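Long-range contacts in inositol 2-dehydrogenase (Sinorhizobium meliloti, PDB 4HKT), which catalyses the NAD-dependent oxidation of myo-inositol to 2-keto-myo-inositol (scyllo-inosose), the first step in breaking myo-inositol down to acetyl-CoA: residues G167-M172 with D210-I215; M172-F177 with L309-L314; L184-V189 with L216-G221; V189-T194 with D316-S321. All blocks are in the same frame, centred on the assembly; numbering follows the deposited sequence.

Interaction 1 (G167-M172 with D210-I215); sequences GIFRDM and DSVSVI. With EDO (1,2-ethanediol), chain X.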
loop_
_atom_site.group_PDB
_atom_site.type_symbol
_atom_site.label_atom_id
_atom_site.label_comp_id
_atom_site.label_asym_id
_atom_site.label_seq_id
_atom_site.Cartn_x
_atom_site.Cartn_y
_atom_site.Cartn_z
ATOM N N GLY B 167 -32.515 15.456 -6.014
ATOM C CA GLY B 167 -32.021 15.042 -4.714
ATOM C C GLY B 167 -30.886 14.055 -4.828
ATOM O O GLY B 167 -30.598 13.540 -5.918
ATOM N N ILE B 168 -30.202 13.850 -3.699
ATOM C CA ILE B 168 -28.930 13.158 -3.702
ATOM C C ILE B 168 -29.037 11.751 -4.304
ATOM O O ILE B 168 -28.128 11.307 -5.041
ATOM C CB ILE B 168 -28.317 13.108 -2.283
ATOM C CG1 ILE B 168 -26.913 12.527 -2.320
ATOM C CG2 ILE B 168 -29.171 12.241 -1.341
ATOM C CD1 ILE B 168 -26.175 12.756 -1.028
ATOM N N PHE B 169 -30.155 11.067 -4.078
ATOM C CA PHE B 169 -30.285 9.687 -4.598
ATOM C C PHE B 169 -30.366 9.665 -6.107
ATOM O O PHE B 169 -29.755 8.822 -6.748
ATOM C CB PHE B 169 -31.482 9.001 -3.991
ATOM C CG PHE B 169 -31.329 8.731 -2.503
ATOM C CD1 PHE B 169 -30.325 7.881 -2.044
ATOM C CD2 PHE B 169 -32.197 9.298 -1.581
ATOM C CE1 PHE B 169 -30.186 7.610 -0.699
ATOM C CE2 PHE B 169 -32.055 9.040 -0.226
ATOM C CZ PHE B 169 -31.048 8.185 0.217
ATOM N N ARG B 170 -31.119 10.613 -6.669
ATOM C CA ARG B 170 -31.262 10.733 -8.121
ATOM C C ARG B 170 -30.045 11.347 -8.790
ATOM O O ARG B 170 -29.756 11.043 -9.940
ATOM C CB ARG B 170 -32.539 11.495 -8.480
ATOM C CG ARG B 170 -33.785 10.840 -7.914
ATOM C CD ARG B 170 -35.080 11.382 -8.519
ATOM N NE ARG B 170 -36.288 10.788 -7.934
ATOM C CZ ARG B 170 -36.910 11.205 -6.841
ATOM N NH1 ARG B 170 -36.451 12.236 -6.160
ATOM N NH2 ARG B 170 -38.014 10.563 -6.417
ATOM N N ASP B 171 -29.319 12.192 -8.070
ATOM C CA ASP B 171 -28.247 12.979 -8.673
ATOM C C ASP B 171 -26.874 12.368 -8.481
ATOM O O ASP B 171 -26.033 12.452 -9.396
ATOM C CB ASP B 171 -28.225 14.411 -8.155
ATOM C CG ASP B 171 -27.125 15.256 -8.810
ATOM O OD1 ASP B 171 -27.283 15.564 -9.999
ATOM O OD2 ASP B 171 -26.119 15.619 -8.153
HETATM N N MSE B 172 -26.617 11.792 -7.301
HETATM C CA MSE B 172 -25.290 11.265 -6.974
HETATM C C MSE B 172 -25.329 9.755 -6.896
HETATM O O MSE B 172 -24.607 9.057 -7.610
HETATM C CB MSE B 172 -24.872 11.830 -5.627
HETATM C CG MSE B 172 -23.503 11.322 -5.201
HETATM SE SE MSE B 172 -22.973 12.082 -3.468
HETATM C CE MSE B 172 -21.309 11.063 -3.454
ATOM N N ASP B 210 -27.439 15.183 2.472
ATOM C CA ASP B 210 -26.040 15.196 2.024
ATOM C C ASP B 210 -25.174 14.003 2.411
ATOM O O ASP B 210 -24.013 13.918 1.990
ATOM C CB ASP B 210 -25.365 16.511 2.440
ATOM C CG ASP B 210 -25.250 16.669 3.958
ATOM O OD1 ASP B 210 -25.029 15.649 4.697
ATOM O OD2 ASP B 210 -25.377 17.849 4.413
ATOM N N SER B 211 -25.725 13.089 3.202
ATOM C CA SER B 211 -25.020 11.927 3.716
ATOM C C SER B 211 -26.021 10.765 3.787
ATOM O O SER B 211 -27.033 10.842 4.511
ATOM C CB SER B 211 -24.491 12.211 5.118
ATOM O OG SER B 211 -23.663 13.363 5.120
ATOM N N VAL B 212 -25.769 9.697 2.998
ATOM C CA VAL B 212 -26.762 8.639 2.828
ATOM C C VAL B 212 -26.074 7.278 2.801
ATOM O O VAL B 212 -24.915 7.148 2.375
ATOM C CB VAL B 212 -27.639 8.810 1.558
ATOM C CG1 VAL B 212 -28.382 10.125 1.569
ATOM C CG2 VAL B 212 -26.831 8.741 0.281
ATOM N N SER B 213 -26.829 6.276 3.211
ATOM C CA SER B 213 -26.389 4.900 3.276
ATOM C C SER B 213 -27.539 4.061 2.700
ATOM O O SER B 213 -28.716 4.311 2.997
ATOM C CB SER B 213 -26.156 4.482 4.703
ATOM O OG SER B 213 -25.241 5.291 5.385
ATOM N N VAL B 214 -27.202 3.092 1.848
ATOM C CA VAL B 214 -28.222 2.257 1.188
ATOM C C VAL B 214 -27.804 0.786 1.214
ATOM O O VAL B 214 -26.653 0.502 1.112
ATOM C CB VAL B 214 -28.441 2.668 -0.260
ATOM C CG1 VAL B 214 -29.630 1.916 -0.837
ATOM C CG2 VAL B 214 -28.707 4.154 -0.392
ATOM N N ILE B 215 -28.748 -0.115 1.421
ATOM C CA ILE B 215 -28.552 -1.535 1.211
ATOM C C ILE B 215 -29.539 -2.017 0.145
ATOM O O ILE B 215 -30.758 -1.817 0.278
ATOM C CB ILE B 215 -28.805 -2.389 2.468
ATOM C CG1 ILE B 215 -28.000 -1.923 3.656
ATOM C CG2 ILE B 215 -28.484 -3.856 2.153
ATOM C CD1 ILE B 215 -28.552 -2.470 4.983
HETATM C C1 EDO X . -22.910 15.795 -8.716
HETATM O O1 EDO X . -24.047 16.574 -9.088
HETATM C C2 EDO X . -23.235 14.300 -8.619
HETATM O O2 EDO X . -22.285 13.666 -7.759
#
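I168 places CG1 opposite its backbone N (chi1 -173°) and runs on nearly extended, which carries CD1 over the backbone at the start of the strand, 3.8 Å from D210 C. F169 is turned differently, with CG anti to its carbonyl carbon (chi1 -68°), and this swings the ring end outward although its CB does not aim at the strand. Its far atoms reach two side chains on the near face of that strand, oblique to the ring: CZ lies 3.6 Å from V212 CG1 and CE1 3.8 Å from V214 CG2. I168 CG2 meets V212 CG1 tip to tip at 3.7 Å and also sits over one face of the F169 ring, toward its rim, so V212 CG1 meets I168 CG2 and F169 CZ, two neighbours that also touch each other. The segment axes are 10.4 Å apart and almost perpendicular (85°), which places a helix start crosswise on the sheet of the C-terminal domain. Helix 305-324 packs on F169 as well, while D210 and S211, both opposite A196, form a classic beta bulge.

D171 faces elsewhere. Its OD2 lies a very short 2.5 Å from O1 of an ethanediol, probably from the crystallisation liquor, and forms a salt bridge with R230; OD1 bonds the Y161 hydroxyl. With an alanine in place of this aspartate, R230 is likely to lose its carboxylate mate and the Y161 hydroxyl this partner. Chemically the two sides of the helix divide: toward the strand the side-chain contacts are apolar, with no directional bond between the two segments, whereas directional polar bonds gather at the D171 carboxylate.

Interaction 2 (M172-F177 with L309-L314); sequences MTIHDF and LAALAL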
loop_
_atom_site.group_PDB
_atom_site.type_symbol
_atom_site.label_atom_id
_atom_site.label_comp_id
_atom_site.label_asym_id
_atom_site.label_seq_id
_atom_site.Cartn_x
_atom_site.Cartn_y
_atom_site.Cartn_z
HETATM N N MSE B 172 -26.617 11.792 -7.301
HETATM C CA MSE B 172 -25.290 11.265 -6.974
HETATM C C MSE B 172 -25.329 9.755 -6.896
HETATM O O MSE B 172 -24.607 9.057 -7.610
HETATM C CB MSE B 172 -24.872 11.830 -5.627
HETATM C CG MSE B 172 -23.503 11.322 -5.201
HETATM SE SE MSE B 172 -22.973 12.082 -3.468
HETATM C CE MSE B 172 -21.309 11.063 -3.454
ATOM N N THR B 173 -26.203 9.239 -6.054
ATOM C CA THR B 173 -26.213 7.799 -5.780
ATOM C C THR B 173 -26.604 6.971 -6.989
ATOM O O THR B 173 -26.303 5.786 -7.089
ATOM C CB THR B 173 -27.173 7.497 -4.639
ATOM O OG1 THR B 173 -27.053 8.518 -3.664
ATOM C CG2 THR B 173 -26.795 6.153 -4.000
ATOM N N ILE B 174 -27.288 7.620 -7.921
ATOM C CA ILE B 174 -27.629 7.011 -9.178
ATOM C C ILE B 174 -26.461 6.263 -9.860
ATOM O O ILE B 174 -26.646 5.175 -10.366
ATOM C CB ILE B 174 -28.363 8.037 -10.125
ATOM C CG1 ILE B 174 -29.065 7.292 -11.253
ATOM C CG2 ILE B 174 -27.437 9.091 -10.663
ATOM C CD1 ILE B 174 -30.122 8.098 -11.978
ATOM N N HIS B 175 -25.273 6.842 -9.883
ATOM C CA HIS B 175 -24.096 6.175 -10.401
ATOM C C HIS B 175 -23.768 4.877 -9.625
ATOM O O HIS B 175 -23.370 3.883 -10.226
ATOM C CB HIS B 175 -22.886 7.080 -10.271
ATOM C CG HIS B 175 -22.847 8.179 -11.267
ATOM N ND1 HIS B 175 -22.640 7.946 -12.610
ATOM C CD2 HIS B 175 -22.917 9.515 -11.115
ATOM C CE1 HIS B 175 -22.620 9.099 -13.250
ATOM N NE2 HIS B 175 -22.786 10.064 -12.369
ATOM N N ASP B 176 -23.932 4.934 -8.314
ATOM C CA ASP B 176 -23.681 3.777 -7.437
ATOM C C ASP B 176 -24.742 2.718 -7.533
ATOM O O ASP B 176 -24.403 1.552 -7.448
ATOM C CB ASP B 176 -23.499 4.198 -6.012
ATOM C CG ASP B 176 -22.378 5.204 -5.854
ATOM O OD1 ASP B 176 -21.250 4.944 -6.315
ATOM O OD2 ASP B 176 -22.647 6.290 -5.313
ATOM N N PHE B 177 -26.010 3.095 -7.732
ATOM C CA PHE B 177 -27.025 2.110 -8.088
ATOM C C PHE B 177 -26.681 1.364 -9.384
ATOM O O PHE B 177 -26.801 0.146 -9.448
ATOM C CB PHE B 177 -28.405 2.717 -8.203
ATOM C CG PHE B 177 -28.912 3.356 -6.932
ATOM C CD1 PHE B 177 -28.898 2.680 -5.737
ATOM C CD2 PHE B 177 -29.449 4.618 -6.955
ATOM C CE1 PHE B 177 -29.384 3.273 -4.558
ATOM C CE2 PHE B 177 -29.939 5.213 -5.817
ATOM C CZ PHE B 177 -29.926 4.545 -4.604
ATOM N N LEU B 309 -33.056 3.705 -16.663
ATOM C CA LEU B 309 -34.313 3.532 -15.993
ATOM C C LEU B 309 -34.148 2.735 -14.690
ATOM O O LEU B 309 -34.717 3.085 -13.648
ATOM C CB LEU B 309 -35.303 2.820 -16.922
ATOM C CG LEU B 309 -36.677 2.490 -16.315
ATOM C CD1 LEU B 309 -37.312 3.754 -15.796
ATOM C CD2 LEU B 309 -37.587 1.805 -17.325
ATOM N N ALA B 310 -33.404 1.628 -14.763
ATOM C CA ALA B 310 -33.188 0.784 -13.591
ATOM C C ALA B 310 -32.537 1.525 -12.413
ATOM O O ALA B 310 -32.950 1.355 -11.251
ATOM C CB ALA B 310 -32.343 -0.432 -13.990
ATOM N N ALA B 311 -31.541 2.357 -12.695
ATOM C CA ALA B 311 -30.871 3.122 -11.658
ATOM C C ALA B 311 -31.794 4.164 -11.022
ATOM O O ALA B 311 -31.774 4.366 -9.830
ATOM C CB ALA B 311 -29.606 3.744 -12.214
ATOM N N LEU B 312 -32.638 4.789 -11.825
ATOM C CA LEU B 312 -33.605 5.757 -11.331
ATOM C C LEU B 312 -34.661 5.088 -10.471
ATOM O O LEU B 312 -34.993 5.628 -9.443
ATOM C CB LEU B 312 -34.263 6.482 -12.499
ATOM C CG LEU B 312 -35.294 7.526 -12.120
ATOM C CD1 LEU B 312 -34.636 8.672 -11.390
ATOM C CD2 LEU B 312 -36.025 8.020 -13.362
ATOM N N ALA B 313 -35.104 3.892 -10.851
ATOM C CA ALA B 313 -36.100 3.166 -10.065
ATOM C C ALA B 313 -35.506 2.810 -8.697
ATOM O O ALA B 313 -36.188 2.891 -7.691
ATOM C CB ALA B 313 -36.609 1.935 -10.805
ATOM N N LEU B 314 -34.209 2.482 -8.662
ATOM C CA LEU B 314 -33.550 2.257 -7.376
ATOM C C LEU B 314 -33.494 3.546 -6.576
ATOM O O LEU B 314 -33.746 3.518 -5.373
ATOM C CB LEU B 314 -32.155 1.670 -7.530
ATOM C CG LEU B 314 -32.166 0.285 -8.203
ATOM C CD1 LEU B 314 -30.805 -0.122 -8.700
ATOM C CD2 LEU B 314 -32.694 -0.800 -7.310
#
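The F177 ring and the L314 side chain run past each other in opposite directions, and the flat of the ring takes the contact. L314 CB stands 4.0 Å from the ring centroid and 22° off the ring normal, a CH-pi approach over one face. T173 CG2 lies over the opposite face, 3.6 Å above the plane and offset toward the rim, so the ring has an aliphatic group on each face, one from its own helix and one from the partner. With CG anti to the carbonyl carbon (chi1 -60°), the ring is set alongside the other helix, and L314 CD1 lies 3.8 Å from F177 CB.

Both segments are helical, one from helix 168-184 and one from helix 305-324, and they cross at 118° with axes 8.5 Å apart. A311 makes this approach possible at its narrowest point: its CA is 5.3 Å from that of F177, with only a methyl group to accommodate. Beyond A311, helix 305-324 faces the Rossmann domain, where L312 touches V103 of helix 100-112. I174 likewise touches K94, the lysine of the Glu-Lys-Pro sequence familiar in the Gfo/Idh/MocA family.

I174 flanks the crossing on the other side of A311 from L314. Its CG1 rests 3.7 Å from A311 CB, and CD1 continues along the helix surface to 4.2 Å from L312 N. The carbonyl O of A311 lies 3.7 Å from F177 CD2, oblique to the ring.

Interaction 3 (L184-V189 with L216-G221); sequences LGEEPV and LQTASG
E186 reaches across to T218 and S220, and a single carboxylate oxygen serves both. The T218 hydroxyl donates from OG1 to E186 OE1 over 3.1 Å, nearly end-on to the C-O bond, while S220 OG donates to the syn lone pair of E186 OE1 in a short 2.5 Å bond. An extended chain (chi2 178°) brings the group this far, and OE2 is taken by a salt bridge to K222. A leucine here would probably leave the two hydroxyls without their common acceptor and K222 without its carboxylate mate.

The backbone is satisfied in turn. V189 N donates to Q217 O at 2.8 Å, almost straight at 168°. Where the strands part, a water takes over, donating to E187 O at 2.6 Å and accepting from A219 N at 3.0 Å. G221 N closes a type I turn on T218 O. Q217 NE2 bonds G221 O at 2.9 Å, coming from above the carbonyl plane (40° out), and also bonds A195 O of the second subunit. The carboxylate of E187 pairs with R181.

Among the apolar groups, L184 CD1 slides past T218 CG2 at 3.9 Å, and P188 CG packs on L216 CD1 at 4.0 Å. The contact thus lies where helix 168-184 ends and strand 188-196 begins beside the later part of strand 211-218, with strand 223-229 flanking L216 on its other edge.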
loop_
_atom_site.group_PDB
_atom_site.type_symbol
_atom_site.label_atom_id
_atom_site.label_comp_id
_atom_site.label_asym_id
_atom_site.label_seq_id
_atom_site.Cartn_x
_atom_site.Cartn_y
_atom_site.Cartn_z
ATOM N N LEU B 184 -23.153 -6.778 -9.163
ATOM C CA LEU B 184 -23.907 -7.878 -8.588
ATOM C C LEU B 184 -24.172 -8.961 -9.576
ATOM O O LEU B 184 -24.297 -10.122 -9.174
ATOM C CB LEU B 184 -25.260 -7.460 -8.044
ATOM C CG LEU B 184 -25.248 -6.735 -6.712
ATOM C CD1 LEU B 184 -26.539 -5.965 -6.557
ATOM C CD2 LEU B 184 -25.012 -7.699 -5.559
ATOM N N GLY B 185 -24.383 -8.557 -10.818
ATOM C CA GLY B 185 -24.777 -9.486 -11.875
ATOM C C GLY B 185 -26.255 -9.859 -11.868
ATOM O O GLY B 185 -26.716 -10.559 -12.761
ATOM N N GLU B 186 -27.001 -9.393 -10.876
ATOM C CA GLU B 186 -28.416 -9.743 -10.738
ATOM C C GLU B 186 -29.124 -8.506 -10.344
ATOM O O GLU B 186 -28.498 -7.591 -9.829
ATOM C CB GLU B 186 -28.639 -10.750 -9.623
ATOM C CG GLU B 186 -28.013 -12.073 -9.865
ATOM C CD GLU B 186 -28.211 -13.024 -8.707
ATOM O OE1 GLU B 186 -28.839 -12.659 -7.654
ATOM O OE2 GLU B 186 -27.710 -14.157 -8.870
ATOM N N GLU B 187 -30.429 -8.475 -10.550
ATOM C CA GLU B 187 -31.199 -7.302 -10.205
ATOM C C GLU B 187 -31.428 -7.205 -8.698
ATOM O O GLU B 187 -31.951 -8.144 -8.099
ATOM C CB GLU B 187 -32.571 -7.331 -10.886
ATOM C CG GLU B 187 -32.553 -7.180 -12.396
ATOM C CD GLU B 187 -31.965 -5.852 -12.845
ATOM O OE1 GLU B 187 -31.989 -4.872 -12.047
ATOM O OE2 GLU B 187 -31.473 -5.807 -13.988
ATOM N N PRO B 188 -31.146 -6.039 -8.095
ATOM C CA PRO B 188 -31.777 -5.747 -6.796
ATOM C C PRO B 188 -33.306 -5.762 -6.837
ATOM O O PRO B 188 -33.912 -5.162 -7.762
ATOM C CB PRO B 188 -31.296 -4.316 -6.487
ATOM C CG PRO B 188 -30.059 -4.134 -7.295
ATOM C CD PRO B 188 -30.248 -4.963 -8.533
ATOM N N VAL B 189 -33.914 -6.332 -5.808
ATOM C CA VAL B 189 -35.354 -6.431 -5.662
ATOM C C VAL B 189 -35.906 -5.627 -4.480
ATOM O O VAL B 189 -37.140 -5.462 -4.370
ATOM C CB VAL B 189 -35.839 -7.893 -5.556
ATOM C CG1 VAL B 189 -35.439 -8.658 -6.817
ATOM C CG2 VAL B 189 -35.358 -8.607 -4.274
ATOM N N LEU B 216 -28.985 -2.645 -0.893
ATOM C CA LEU B 216 -29.714 -3.309 -1.938
ATOM C C LEU B 216 -29.590 -4.822 -1.762
ATOM O O LEU B 216 -28.528 -5.298 -1.365
ATOM C CB LEU B 216 -29.100 -2.963 -3.303
ATOM C CG LEU B 216 -28.843 -1.503 -3.631
ATOM C CD1 LEU B 216 -28.297 -1.387 -5.055
ATOM C CD2 LEU B 216 -30.138 -0.780 -3.483
ATOM N N GLN B 217 -30.660 -5.556 -2.066
ATOM C CA GLN B 217 -30.594 -7.009 -1.987
ATOM C C GLN B 217 -31.300 -7.602 -3.182
ATOM O O GLN B 217 -32.336 -7.087 -3.637
ATOM C CB GLN B 217 -31.153 -7.519 -0.654
ATOM C CG GLN B 217 -31.184 -9.039 -0.502
ATOM C CD GLN B 217 -31.354 -9.482 0.917
ATOM O OE1 GLN B 217 -32.284 -9.051 1.612
ATOM N NE2 GLN B 217 -30.469 -10.338 1.376
ATOM N N THR B 218 -30.702 -8.664 -3.713
ATOM C CA THR B 218 -31.224 -9.366 -4.861
ATOM C C THR B 218 -32.094 -10.507 -4.379
ATOM O O THR B 218 -32.096 -10.847 -3.178
ATOM C CB THR B 218 -30.092 -9.979 -5.719
ATOM O OG1 THR B 218 -29.517 -11.093 -5.016
ATOM C CG2 THR B 218 -29.055 -8.946 -6.023
ATOM N N ALA B 219 -32.798 -11.129 -5.324
ATOM C CA ALA B 219 -33.654 -12.295 -5.017
ATOM C C ALA B 219 -32.867 -13.441 -4.406
ATOM O O ALA B 219 -33.356 -14.120 -3.530
ATOM C CB ALA B 219 -34.433 -12.794 -6.251
ATOM N N SER B 220 -31.637 -13.652 -4.818
ATOM C CA SER B 220 -30.858 -14.754 -4.256
ATOM C C SER B 220 -30.246 -14.377 -2.897
ATOM O O SER B 220 -29.647 -15.226 -2.211
ATOM C CB SER B 220 -29.797 -15.158 -5.282
ATOM O OG SER B 220 -28.969 -14.078 -5.590
ATOM N N GLY B 221 -30.389 -13.109 -2.480
ATOM C CA GLY B 221 -29.906 -12.666 -1.184
ATOM C C GLY B 221 -28.615 -11.892 -1.169
ATOM O O GLY B 221 -28.190 -11.444 -0.091
HETATM O O HOH W 1 -32.815 -10.546 -8.254
#

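Interaction 4 (V189-T194 with D316-S321); sequences VSVTAT and DAAVRS
A317 meets V191 where helix 305-324 lies on the mixed sheet of the C-terminal domain, an alpha/beta layer packing. The segment axes approach to 6.7 Å at 53°, a short separation that fits the small residues on the helix side. A317 CB touches V191 CG2 at 3.9 Å. One residue on, A318 receives the other branch of the same valine: with CG1 opposite the backbone N (chi1 -180°), V191 straddles the two alanines and brings CG1 3.8 Å from A318 CA. A318 CB also lies 4.1 Å from A193 CB, and it is touched as well by F169 and F177 of helix 168-184.

A turn later, S321 supplies the polar bond. A193 N donates to S321 OG at 3.0 Å, distinctly bent (141° at the hydrogen), and that hydroxyl is bonded in addition to R326 O. T192 pairs with I215 of strand 211-218 and V191 with I328 on the other edge, so the serine serves an amide on the edge side, just past the V191-I328 pairing. Next to it a water bridges the two backbones, donating to A193 O at 2.7 Å and to S321 O at 2.9 Å.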
loop_
_atom_site.group_PDB
_atom_site.type_symbol
_atom_site.label_atom_id
_atom_site.label_comp_id
_atom_site.label_asym_id
_atom_site.label_seq_id
_atom_site.Cartn_x
_atom_site.Cartn_y
_atom_site.Cartn_z
ATOM N N VAL B 189 -33.914 -6.332 -5.808
ATOM C CA VAL B 189 -35.354 -6.431 -5.662
ATOM C C VAL B 189 -35.906 -5.627 -4.480
ATOM O O VAL B 189 -37.140 -5.462 -4.370
ATOM C CB VAL B 189 -35.839 -7.893 -5.556
ATOM C CG1 VAL B 189 -35.439 -8.658 -6.817
ATOM C CG2 VAL B 189 -35.358 -8.607 -4.274
ATOM N N SER B 190 -34.994 -5.128 -3.632
ATOM C CA SER B 190 -35.305 -4.381 -2.453
ATOM C C SER B 190 -34.242 -3.317 -2.157
ATOM O O SER B 190 -33.046 -3.505 -2.388
ATOM C CB SER B 190 -35.485 -5.294 -1.235
ATOM O OG SER B 190 -34.239 -5.808 -0.791
ATOM N N VAL B 191 -34.718 -2.197 -1.636
ATOM C CA VAL B 191 -33.870 -1.070 -1.253
ATOM C C VAL B 191 -34.211 -0.601 0.152
ATOM O O VAL B 191 -35.368 -0.410 0.465
ATOM C CB VAL B 191 -34.077 0.091 -2.207
ATOM C CG1 VAL B 191 -33.187 1.265 -1.811
ATOM C CG2 VAL B 191 -33.745 -0.353 -3.608
ATOM N N THR B 192 -33.210 -0.441 0.994
ATOM C CA THR B 192 -33.439 0.214 2.259
ATOM C C THR B 192 -32.343 1.253 2.462
ATOM O O THR B 192 -31.164 1.039 2.094
ATOM C CB THR B 192 -33.600 -0.814 3.415
ATOM O OG1 THR B 192 -34.209 -0.165 4.554
ATOM C CG2 THR B 192 -32.292 -1.412 3.773
ATOM N N ALA B 193 -32.738 2.406 2.980
ATOM C CA ALA B 193 -31.846 3.562 2.984
ATOM C C ALA B 193 -32.038 4.452 4.185
ATOM O O ALA B 193 -33.108 4.479 4.798
ATOM C CB ALA B 193 -32.084 4.400 1.753
ATOM N N THR B 194 -30.969 5.145 4.534
ATOM C CA THR B 194 -31.034 6.168 5.567
ATOM C C THR B 194 -30.397 7.420 5.006
ATOM O O THR B 194 -29.584 7.356 4.087
ATOM C CB THR B 194 -30.280 5.754 6.826
ATOM O OG1 THR B 194 -28.938 5.433 6.477
ATOM C CG2 THR B 194 -30.956 4.537 7.501
ATOM N N ASP B 316 -35.572 6.090 -6.755
ATOM C CA ASP B 316 -36.952 6.414 -6.314
ATOM C C ASP B 316 -37.335 5.559 -5.070
ATOM O O ASP B 316 -37.954 6.069 -4.106
ATOM C CB ASP B 316 -37.969 6.159 -7.431
ATOM C CG ASP B 316 -37.918 7.190 -8.561
ATOM O OD1 ASP B 316 -37.431 8.327 -8.382
ATOM O OD2 ASP B 316 -38.377 6.841 -9.666
ATOM N N ALA B 317 -36.972 4.266 -5.127
ATOM C CA ALA B 317 -37.158 3.375 -4.010
ATOM C C ALA B 317 -36.364 3.835 -2.797
ATOM O O ALA B 317 -36.895 3.784 -1.696
ATOM C CB ALA B 317 -36.823 1.922 -4.376
ATOM N N ALA B 318 -35.110 4.283 -2.980
ATOM C CA ALA B 318 -34.359 4.841 -1.849
ATOM C C ALA B 318 -35.029 6.036 -1.175
ATOM O O ALA B 318 -35.012 6.120 0.035
ATOM C CB ALA B 318 -32.903 5.193 -2.213
ATOM N N VAL B 319 -35.601 6.941 -1.956
ATOM C CA VAL B 319 -36.285 8.119 -1.444
ATOM C C VAL B 319 -37.474 7.698 -0.562
ATOM O O VAL B 319 -37.617 8.213 0.549
ATOM C CB VAL B 319 -36.766 9.018 -2.619
ATOM C CG1 VAL B 319 -37.583 10.216 -2.158
ATOM C CG2 VAL B 319 -35.579 9.570 -3.452
ATOM N N ARG B 320 -38.295 6.777 -1.064
ATOM C CA ARG B 320 -39.445 6.217 -0.321
ATOM C C ARG B 320 -39.011 5.497 0.925
ATOM O O ARG B 320 -39.631 5.656 1.973
ATOM C CB ARG B 320 -40.272 5.251 -1.181
ATOM C CG ARG B 320 -41.128 5.880 -2.277
ATOM C CD ARG B 320 -42.061 4.843 -2.912
ATOM N NE ARG B 320 -42.889 4.154 -1.905
ATOM C CZ ARG B 320 -43.499 2.977 -2.058
ATOM N NH1 ARG B 320 -43.379 2.248 -3.167
ATOM N NH2 ARG B 320 -44.211 2.495 -1.054
ATOM N N SER B 321 -37.922 4.744 0.841
ATOM C CA SER B 321 -37.437 4.000 1.977
ATOM C C SER B 321 -37.068 4.948 3.149
ATOM O O SER B 321 -37.429 4.680 4.311
ATOM C CB SER B 321 -36.199 3.197 1.622
ATOM O OG SER B 321 -35.731 2.540 2.787
HETATM O O HOH W 2 -35.373 3.486 5.967
#

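How the interactions relate
Along the chain, helix 168-184, strand 188-196, strand 211-218 and helix 305-324 follow in that order, and the four interactions join them in different pairs. Interactions 1 and 2 share the first helix, with M172 common to both and centres 9 Å apart; interactions 3 and 4 share strand 188-196 and V189, at 14 Å. Interaction 3 is nested within the loop closed by interaction 2, whereas the other pairs alternate in sequence. Side chains link them directly: R170 bridges to D316, L314 packs on P188, and L216 packs on V191. The last helix is thereby tied to the sheet that also meets the second subunit, which interactions 1, 3 and 4 all touch.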